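Local coordinates for catalytic domain of the nuclear inclusion protein A (nia) (Tobacco etch virus, PDB 1LVM), which probably cleaves the viral polyprotein as a chymotrypsin-like cysteine protease, and is captured here as an active enzyme with its product peptide bound, at residues T79-L84 and Q204-G209; G145-H150 and G220-F225. The protein carries 1 engineered substitution. All blocks are in the same frame, centred on the assembly; numbering follows the deposited sequence.

How the contacts relate
From the N terminus, the chain first builds the strands of the N-terminal barrel, and 79-84 lies on one of the last of them. It then passes into the second, closed barrel, where 145-150 carries strand 147-150. After helix 194-199 the chain returns to the first barrel, and 204-209 closes contact 1 over 119 intervening residues. It runs on to 220-225, which closes contact 2 over 69 residues. The two loops cross, since the segments alternate along the chain. Contact 1 adds a strand to the edge of the first barrel's sheet; contact 2 packs the C-terminal hairpin on the second barrel. Their centres lie about 24 Å apart.

Contact 1: T79-L84 and Q204-G209; sequences TLQQHL and QQWVSG
Gln82 and Val207 pair at the edge of the antiparallel sheet of the N-terminal barrel of this chymotrypsin-like protease. The short, weakly bonded strand 206-208 is an edge strand, and 81-84 lies between it and strand 91-94. The backbone bonds come first. Gln82 N donates to Val207 O at 2.7 Å, and Val207 N returns a bond to Gln82 O at 2.9 Å. A CA-H...O contact joins Trp206 CA to Gln82 O.

Water extends the pairing at both ends. One water accepts a hydrogen bond from Gly209 N and donates one to Leu80 O; another does the same between Leu84 N and Gln205 O.

Ring contacts come next. His83 CB sits over one face of the Trp206 indole, 4.0 Å from the centroid of its six-membered ring, a CH-pi contact. Trp206 CG lies anti to its carbonyl carbon (chi1 -60°), and the indole thereby lies alongside the 81-84 backbone. Its CE3 atom reaches Gln82 C and its CZ3 atom His83 N. The Gln81 side chain crosses the Trp206 side chain at about a right angle, with NE2 3.5 Å from Trp206 CB. Phe48 and Arg94 also touch Trp206.

Side-chain polar bonds complete the contact. Within 204-209, Trp206 NE1 donates to Gln204 OE1, while Gln204 NE2 is bonded to Leu197 O. The Gln82 side chain leaves on the Val207 side of the sheet, and its OE1 accepts a hydrogen bond from Trp210 N. His83 CG is anti to the backbone N (chi1 171°), which carries the imidazole out along the start of 204-209. There ND1 accepts the Gln205 N-H in the ring plane, at 2.9 Å and with an N-H...ND1 angle of 160°.

Contact 2: G145-H150 and G220-F225; sequences GIFWKH and GGHKVF
Phe147 reaches from the start of strand 147-150 to Gly220, His222 and Val224. Its CB points toward 220-225, and CG lies anti to the carbonyl carbon (chi1 -74°). Beyond CG, the CD2 side of the ring makes the first contacts. CD2 is 4.2 Å from His222 CD2 and 4.5 Å from Gly220 CA. The Phe147 and His222 rings meet obliquely, with planes at 80°. Further out, CE2 comes within 4.1 Å of Val224 CG2. The tip atom CZ is closest to that methyl, at 3.9 Å, and the two side chains approach from opposite directions. Trp219 and Thr188 also touch Phe147.

The segments belong to different sheets. Strand 147-150 is part of the closed six-stranded C-terminal barrel of the chymotrypsin-like fold. Strand 222-225 forms a hairpin with 216-219 and borders the bound product. Val224 and Phe225 pair in parallel with a strand of the peptide, and His222 ND1 is hydrogen-bonded to the peptide backbone. His222 NE2 is bonded to Ser142 OG, so both ring nitrogens have partners.

Beside Phe147, Ile146 CB packs against Gly220 CA at 3.6 Å. A water accepts from Phe147 N at 2.9 Å and lies 2.7 Å from Gly220 O, to which it can donate.

Contact 1: T79-L84 and Q204-G209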
ATOM      1  N   THR A  79      -0.047 -20.088   6.531  1.00 20.95           N
ATOM      2  CA  THR A  79       0.899 -20.049   7.653  1.00 21.19           C
ATOM      3  C   THR A  79       1.323 -18.623   8.007  1.00 25.25           C
ATOM      4  O   THR A  79       1.942 -18.359   9.050  1.00 16.95           O
ATOM      5  CB  THR A  79       2.194 -20.867   7.322  1.00 21.70           C
ATOM      6  OG1 THR A  79       2.957 -20.213   6.278  1.00 24.12           O
ATOM      7  CG2 THR A  79       1.780 -22.249   6.817  1.00 21.03           C
ATOM      8  N   LEU A  80       0.984 -17.675   7.147  1.00 15.92           N
ATOM      9  CA  LEU A  80       1.413 -16.319   7.416  1.00 13.40           C
ATOM     10  C   LEU A  80       0.603 -15.608   8.528  1.00 15.58           C
ATOM     11  O   LEU A  80      -0.616 -15.544   8.419  1.00 19.29           O
ATOM     12  CB  LEU A  80       1.233 -15.532   6.087  1.00 20.35           C
ATOM     13  CG  LEU A  80       2.296 -14.934   5.159  1.00 44.02           C
ATOM     14  CD1 LEU A  80       3.656 -15.492   5.442  1.00 17.86           C
ATOM     15  CD2 LEU A  80       1.863 -15.050   3.688  1.00 18.73           C
ATOM     16  N   GLN A  81       1.263 -15.042   9.532  1.00 12.83           N
ATOM     17  CA  GLN A  81       0.576 -14.238  10.514  1.00 15.25           C
ATOM     18  C   GLN A  81       0.120 -12.898   9.899  1.00 17.98           C
ATOM     19  O   GLN A  81       0.842 -12.246   9.119  1.00 15.70           O
ATOM     20  CB  GLN A  81       1.480 -14.028  11.744  1.00 14.35           C
ATOM     21  CG  GLN A  81       1.519 -15.359  12.532  1.00 23.67           C
ATOM     22  CD  GLN A  81       2.041 -15.128  13.910  1.00 31.54           C
ATOM     23  OE1 GLN A  81       3.193 -14.734  14.096  1.00 48.20           O
ATOM     24  NE2 GLN A  81       1.185 -15.327  14.900  1.00 49.51           N
ATOM     25  N   GLN A  82      -1.105 -12.514  10.235  1.00 12.86           N
ATOM     26  CA  GLN A  82      -1.747 -11.323   9.702  1.00 12.46           C
ATOM     27  C   GLN A  82      -2.334 -10.458  10.824  1.00 19.71           C
ATOM     28  O   GLN A  82      -2.874 -10.976  11.834  1.00 17.49           O
ATOM     29  CB  GLN A  82      -2.932 -11.755   8.846  1.00 13.71           C
ATOM     30  CG  GLN A  82      -2.621 -12.674   7.668  1.00 13.76           C
ATOM     31  CD  GLN A  82      -3.888 -13.457   7.277  1.00 11.27           C
ATOM     32  OE1 GLN A  82      -4.400 -14.209   8.129  1.00 16.17           O
ATOM     33  NE2 GLN A  82      -4.447 -13.237   6.036  1.00 14.94           N
ATOM     34  N   HIS A  83      -2.234  -9.150  10.649  1.00 16.07           N
ATOM     35  CA  HIS A  83      -2.874  -8.233  11.582  1.00 11.93           C
ATOM     36  C   HIS A  83      -3.814  -7.366  10.751  1.00 18.38           C
ATOM     37  O   HIS A  83      -3.408  -6.591   9.857  1.00 14.37           O
ATOM     38  CB  HIS A  83      -1.896  -7.331  12.380  1.00 12.19           C
ATOM     39  CG  HIS A  83      -2.610  -6.270  13.148  1.00 16.80           C
ATOM     40  ND1 HIS A  83      -2.800  -6.318  14.512  1.00 16.95           N
ATOM     41  CD2 HIS A  83      -3.186  -5.126  12.728  1.00 15.43           C
ATOM     42  CE1 HIS A  83      -3.461  -5.239  14.903  1.00 22.98           C
ATOM     43  NE2 HIS A  83      -3.707  -4.491  13.837  1.00 20.56           N
ATOM     44  N   LEU A  84      -5.096  -7.499  11.019  1.00 13.57           N
ATOM     45  CA  LEU A  84      -6.122  -6.744  10.252  1.00 15.35           C
ATOM     46  C   LEU A  84      -6.327  -5.336  10.759  1.00 23.73           C
ATOM     47  O   LEU A  84      -6.349  -5.135  11.956  1.00 16.47           O
ATOM     48  CB  LEU A  84      -7.496  -7.456  10.376  1.00 17.83           C
ATOM     49  CG  LEU A  84      -7.496  -8.933  10.016  1.00 25.52           C
ATOM     50  CD1 LEU A  84      -8.833  -9.633  10.410  1.00 28.90           C
ATOM     51  CD2 LEU A  84      -7.336  -8.988   8.570  1.00 22.62           C
ATOM     52  N   GLN A 204      -0.482  -5.394  18.549  1.00 19.34           N
ATOM     53  CA  GLN A 204      -0.692  -6.285  17.439  1.00 17.13           C
ATOM     54  C   GLN A 204      -1.612  -7.447  17.817  1.00 19.44           C
ATOM     55  O   GLN A 204      -1.581  -7.904  18.960  1.00 29.55           O
ATOM     56  CB  GLN A 204       0.657  -6.760  16.950  1.00 18.95           C
ATOM     57  CG  GLN A 204       1.484  -5.566  16.426  1.00 18.46           C
ATOM     58  CD  GLN A 204       2.978  -5.821  16.452  1.00 23.40           C
ATOM     59  OE1 GLN A 204       3.414  -6.957  16.691  1.00 22.96           O
ATOM     60  NE2 GLN A 204       3.794  -4.763  16.200  1.00 21.54           N
ATOM     61  N   GLN A 205      -2.431  -7.888  16.863  1.00 23.91           N
ATOM     62  CA  GLN A 205      -3.394  -8.981  17.095  1.00 21.71           C
ATOM     63  C   GLN A 205      -3.265  -9.927  15.929  1.00 21.47           C
ATOM     64  O   GLN A 205      -4.023  -9.887  14.954  1.00 26.02           O
ATOM     65  CB  GLN A 205      -4.791  -8.384  17.196  1.00 24.93           C
ATOM     66  CG  GLN A 205      -5.872  -9.322  17.627  1.00 33.45           C
ATOM     67  CD  GLN A 205      -7.148  -8.556  17.892  1.00 36.10           C
ATOM     68  OE1 GLN A 205      -7.084  -7.369  18.246  1.00 39.44           O
ATOM     69  NE2 GLN A 205      -8.288  -9.198  17.739  1.00 23.55           N
ATOM     70  N   TRP A 206      -2.310 -10.834  16.060  1.00 16.95           N
ATOM     71  CA  TRP A 206      -2.023 -11.739  14.971  1.00 14.60           C
ATOM     72  C   TRP A 206      -2.949 -12.922  14.808  1.00 31.61           C
ATOM     73  O   TRP A 206      -3.263 -13.567  15.785  1.00 26.38           O
ATOM     74  CB  TRP A 206      -0.603 -12.280  15.133  1.00 18.14           C
ATOM     75  CG  TRP A 206       0.457 -11.197  15.130  1.00 24.37           C
ATOM     76  CD1 TRP A 206       1.129 -10.676  16.223  1.00 18.86           C
ATOM     77  CD2 TRP A 206       0.842 -10.384  14.008  1.00 16.84           C
ATOM     78  NE1 TRP A 206       1.881  -9.579  15.845  1.00 23.95           N
ATOM     79  CE2 TRP A 206       1.733  -9.385  14.498  1.00 21.66           C
ATOM     80  CE3 TRP A 206       0.517 -10.402  12.653  1.00 13.49           C
ATOM     81  CZ2 TRP A 206       2.304  -8.420  13.673  1.00 16.00           C
ATOM     82  CZ3 TRP A 206       1.078  -9.408  11.822  1.00 16.92           C
ATOM     83  CH2 TRP A 206       1.954  -8.454  12.349  1.00 14.05           C
ATOM     84  N   VAL A 207      -3.377 -13.196  13.582  1.00 20.80           N
ATOM     85  CA  VAL A 207      -4.188 -14.369  13.284  1.00 21.35           C
ATOM     86  C   VAL A 207      -3.551 -14.984  12.039  1.00 24.86           C
ATOM     87  O   VAL A 207      -2.701 -14.375  11.412  1.00 26.25           O
ATOM     88  CB  VAL A 207      -5.694 -14.017  12.955  1.00 12.96           C
ATOM     89  CG1 VAL A 207      -6.324 -13.324  14.096  1.00 22.73           C
ATOM     90  CG2 VAL A 207      -5.778 -13.114  11.666  1.00 15.26           C
ATOM     91  N   SER A 208      -3.924 -16.196  11.674  1.00 14.84           N
ATOM     92  CA  SER A 208      -3.412 -16.739  10.432  1.00 16.11           C
ATOM     93  C   SER A 208      -4.581 -17.479   9.683  1.00 20.77           C
ATOM     94  O   SER A 208      -5.565 -17.886  10.315  1.00 20.28           O
ATOM     95  CB  SER A 208      -2.192 -17.625  10.740  1.00 24.30           C
ATOM     96  OG  SER A 208      -2.612 -18.853  11.303  1.00 34.56           O
ATOM     97  N   GLY A 209      -4.505 -17.546   8.354  1.00 14.46           N
ATOM     98  CA  GLY A 209      -5.489 -18.234   7.515  1.00 15.50           C
ATOM     99  C   GLY A 209      -6.636 -17.335   7.096  1.00 23.92           C
ATOM    100  O   GLY A 209      -7.494 -17.736   6.313  1.00 21.91           O
TER
HETATM  101  O   HOH W   1      -2.487 -16.437   6.611  1.00 16.86           O
HETATM  102  O   HOH W   2      -1.435 -16.227  14.676  1.00 42.37           O
HETATM  103  O   HOH W   3      -6.014  -8.847  13.499  1.00 17.00           O

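Contact 2: G145-H150 and G220-F225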
ATOM      1  N   GLY A 145     -13.342   9.249   6.205  1.00 29.51           N
ATOM      2  CA  GLY A 145     -11.883   9.305   6.191  1.00 37.61           C
ATOM      3  C   GLY A 145     -11.210   7.957   5.984  1.00 27.33           C
ATOM      4  O   GLY A 145      -9.977   7.871   6.072  1.00 30.53           O
ATOM      5  N   ILE A 146     -11.980   6.887   5.714  1.00 22.14           N
ATOM      6  CA  ILE A 146     -11.314   5.573   5.484  1.00 20.36           C
ATOM      7  C   ILE A 146     -10.590   5.627   4.143  1.00 17.31           C
ATOM      8  O   ILE A 146      -9.353   5.391   4.042  1.00 19.36           O
ATOM      9  CB  ILE A 146     -12.328   4.434   5.486  1.00 27.44           C
ATOM     10  CG1 ILE A 146     -12.974   4.376   6.869  1.00 36.83           C
ATOM     11  CG2 ILE A 146     -11.674   3.109   5.040  1.00 20.19           C
ATOM     12  CD1 ILE A 146     -12.013   4.259   7.972  1.00 25.52           C
ATOM     13  N   PHE A 147     -11.345   5.893   3.101  1.00 14.28           N
ATOM     14  CA  PHE A 147     -10.750   6.086   1.801  1.00 17.48           C
ATOM     15  C   PHE A 147     -10.579   7.605   1.629  1.00 20.30           C
ATOM     16  O   PHE A 147     -11.410   8.400   2.127  1.00 22.08           O
ATOM     17  CB  PHE A 147     -11.663   5.589   0.676  1.00 17.64           C
ATOM     18  CG  PHE A 147     -11.739   4.110   0.560  1.00 22.46           C
ATOM     19  CD1 PHE A 147     -10.715   3.398  -0.071  1.00 18.80           C
ATOM     20  CD2 PHE A 147     -12.858   3.419   1.033  1.00 22.97           C
ATOM     21  CE1 PHE A 147     -10.808   2.009  -0.245  1.00 22.12           C
ATOM     22  CE2 PHE A 147     -12.962   2.047   0.881  1.00 24.95           C
ATOM     23  CZ  PHE A 147     -11.929   1.334   0.231  1.00 17.76           C
ATOM     24  N   TRP A 148      -9.490   7.993   0.961  1.00 18.09           N
ATOM     25  CA  TRP A 148      -9.204   9.418   0.616  1.00 14.27           C
ATOM     26  C   TRP A 148      -9.087   9.479  -0.885  1.00 18.05           C
ATOM     27  O   TRP A 148      -8.649   8.543  -1.531  1.00 15.37           O
ATOM     28  CB  TRP A 148      -7.922   9.940   1.260  1.00 13.86           C
ATOM     29  CG  TRP A 148      -8.127  10.340   2.672  1.00 11.31           C
ATOM     30  CD1 TRP A 148      -8.643   9.561   3.679  1.00 18.24           C
ATOM     31  CD2 TRP A 148      -7.840  11.621   3.251  1.00 13.33           C
ATOM     32  NE1 TRP A 148      -8.692  10.275   4.827  1.00 15.61           N
ATOM     33  CE2 TRP A 148      -8.204  11.546   4.595  1.00 12.40           C
ATOM     34  CE3 TRP A 148      -7.310  12.836   2.743  1.00 16.07           C
ATOM     35  CZ2 TRP A 148      -8.068  12.619   5.460  1.00 13.27           C
ATOM     36  CZ3 TRP A 148      -7.163  13.933   3.629  1.00 14.82           C
ATOM     37  CH2 TRP A 148      -7.542  13.803   4.961  1.00 20.45           C
ATOM     38  N   LYS A 149      -9.527  10.596  -1.469  1.00 14.85           N
ATOM     39  CA  LYS A 149      -9.464  10.787  -2.907  1.00 13.73           C
ATOM     40  C   LYS A 149      -8.103  11.299  -3.352  1.00 13.68           C
ATOM     41  O   LYS A 149      -7.464  12.104  -2.661  1.00 16.44           O
ATOM     42  CB  LYS A 149     -10.503  11.879  -3.327  1.00 18.68           C
ATOM     43  CG  LYS A 149     -12.008  11.612  -2.933  1.00 31.60           C
ATOM     44  CD  LYS A 149     -12.991  12.825  -3.415  1.00 24.98           C
ATOM     45  CE  LYS A 149     -14.483  12.747  -2.976  1.00 87.94           C
ATOM     46  NZ  LYS A 149     -15.303  14.034  -3.298  1.00 33.92           N
ATOM     47  N   HIS A 150      -7.692  10.882  -4.545  1.00 17.95           N
ATOM     48  CA  HIS A 150      -6.469  11.416  -5.088  1.00 21.46           C
ATOM     49  C   HIS A 150      -6.666  11.428  -6.586  1.00 16.83           C
ATOM     50  O   HIS A 150      -7.534  10.709  -7.096  1.00 15.04           O
ATOM     51  CB  HIS A 150      -5.208  10.616  -4.620  1.00 17.39           C
ATOM     52  CG  HIS A 150      -4.922   9.370  -5.404  1.00 15.78           C
ATOM     53  ND1 HIS A 150      -5.152   8.098  -4.896  1.00 22.05           N
ATOM     54  CD2 HIS A 150      -4.422   9.200  -6.653  1.00 10.51           C
ATOM     55  CE1 HIS A 150      -4.806   7.199  -5.811  1.00 13.03           C
ATOM     56  NE2 HIS A 150      -4.360   7.844  -6.887  1.00 18.46           N
ATOM     57  N   GLY A 220     -15.772   2.062   4.511  1.00 22.64           N
ATOM     58  CA  GLY A 220     -15.696   3.504   4.475  1.00 26.55           C
ATOM     59  C   GLY A 220     -16.804   4.167   3.671  1.00 61.96           C
ATOM     60  O   GLY A 220     -16.587   5.186   3.044  1.00 22.33           O
ATOM     61  N   GLY A 221     -17.988   3.574   3.663  1.00 30.61           N
ATOM     62  CA  GLY A 221     -19.106   4.183   2.960  1.00 36.07           C
ATOM     63  C   GLY A 221     -19.190   3.962   1.479  1.00 36.02           C
ATOM     64  O   GLY A 221     -20.007   4.585   0.802  1.00 38.25           O
ATOM     65  N   HIS A 222     -18.353   3.073   0.969  1.00 19.20           N
ATOM     66  CA  HIS A 222     -18.304   2.750  -0.458  1.00 24.32           C
ATOM     67  C   HIS A 222     -18.463   1.235  -0.643  1.00 39.78           C
ATOM     68  O   HIS A 222     -17.951   0.455   0.163  1.00 28.67           O
ATOM     69  CB  HIS A 222     -16.922   3.119  -1.047  1.00 23.63           C
ATOM     70  CG  HIS A 222     -16.689   4.593  -1.259  1.00 15.50           C
ATOM     71  ND1 HIS A 222     -16.931   5.207  -2.469  1.00 22.21           N
ATOM     72  CD2 HIS A 222     -16.114   5.542  -0.459  1.00 19.63           C
ATOM     73  CE1 HIS A 222     -16.519   6.469  -2.417  1.00 19.80           C
ATOM     74  NE2 HIS A 222     -16.022   6.695  -1.210  1.00 23.60           N
ATOM     75  N   LYS A 223     -19.165   0.813  -1.694  1.00 31.32           N
ATOM     76  CA  LYS A 223     -19.211  -0.612  -1.983  1.00 26.72           C
ATOM     77  C   LYS A 223     -18.019  -0.791  -2.955  1.00 20.71           C
ATOM     78  O   LYS A 223     -17.896  -0.088  -3.977  1.00 22.31           O
ATOM     79  CB  LYS A 223     -20.521  -0.978  -2.683  1.00 26.75           C
ATOM     80  CG  LYS A 223     -20.793  -2.467  -2.770  1.00 50.23           C
ATOM     81  CD  LYS A 223     -22.009  -2.717  -3.656  1.00 52.21           C
ATOM     82  CE  LYS A 223     -22.443  -4.159  -3.593  1.00 61.71           C
ATOM     83  NZ  LYS A 223     -23.717  -4.337  -4.330  1.00 88.36           N
ATOM     84  N   VAL A 224     -17.110  -1.718  -2.626  1.00 28.22           N
ATOM     85  CA  VAL A 224     -15.970  -1.946  -3.460  1.00 19.66           C
ATOM     86  C   VAL A 224     -15.973  -3.382  -4.003  1.00 16.91           C
ATOM     87  O   VAL A 224     -16.138  -4.318  -3.239  1.00 22.43           O
ATOM     88  CB  VAL A 224     -14.606  -1.741  -2.675  1.00 21.07           C
ATOM     89  CG1 VAL A 224     -13.438  -1.635  -3.724  1.00 21.82           C
ATOM     90  CG2 VAL A 224     -14.691  -0.491  -1.763  1.00 23.02           C
ATOM     91  N   PHE A 225     -15.836  -3.516  -5.312  1.00 23.37           N
ATOM     92  CA  PHE A 225     -15.803  -4.829  -5.925  1.00 26.34           C
ATOM     93  C   PHE A 225     -14.381  -5.293  -6.159  1.00 22.70           C
ATOM     94  O   PHE A 225     -13.493  -4.496  -6.415  1.00 25.14           O
ATOM     95  CB  PHE A 225     -16.508  -4.818  -7.265  1.00 30.72           C
ATOM     96  CG  PHE A 225     -17.962  -4.495  -7.176  1.00 39.39           C
ATOM     97  CD1 PHE A 225     -18.387  -3.171  -7.101  1.00 30.48           C
ATOM     98  CD2 PHE A 225     -18.918  -5.518  -7.128  1.00 35.56           C
ATOM     99  CE1 PHE A 225     -19.746  -2.858  -6.976  1.00 89.06           C
ATOM    100  CE2 PHE A 225     -20.298  -5.209  -7.001  1.00 42.05           C
ATOM    101  CZ  PHE A 225     -20.700  -3.876  -6.927  1.00 26.60           C
TER
HETATM  102  O   HOH W   4     -14.147   6.424   3.091  1.00 25.55           O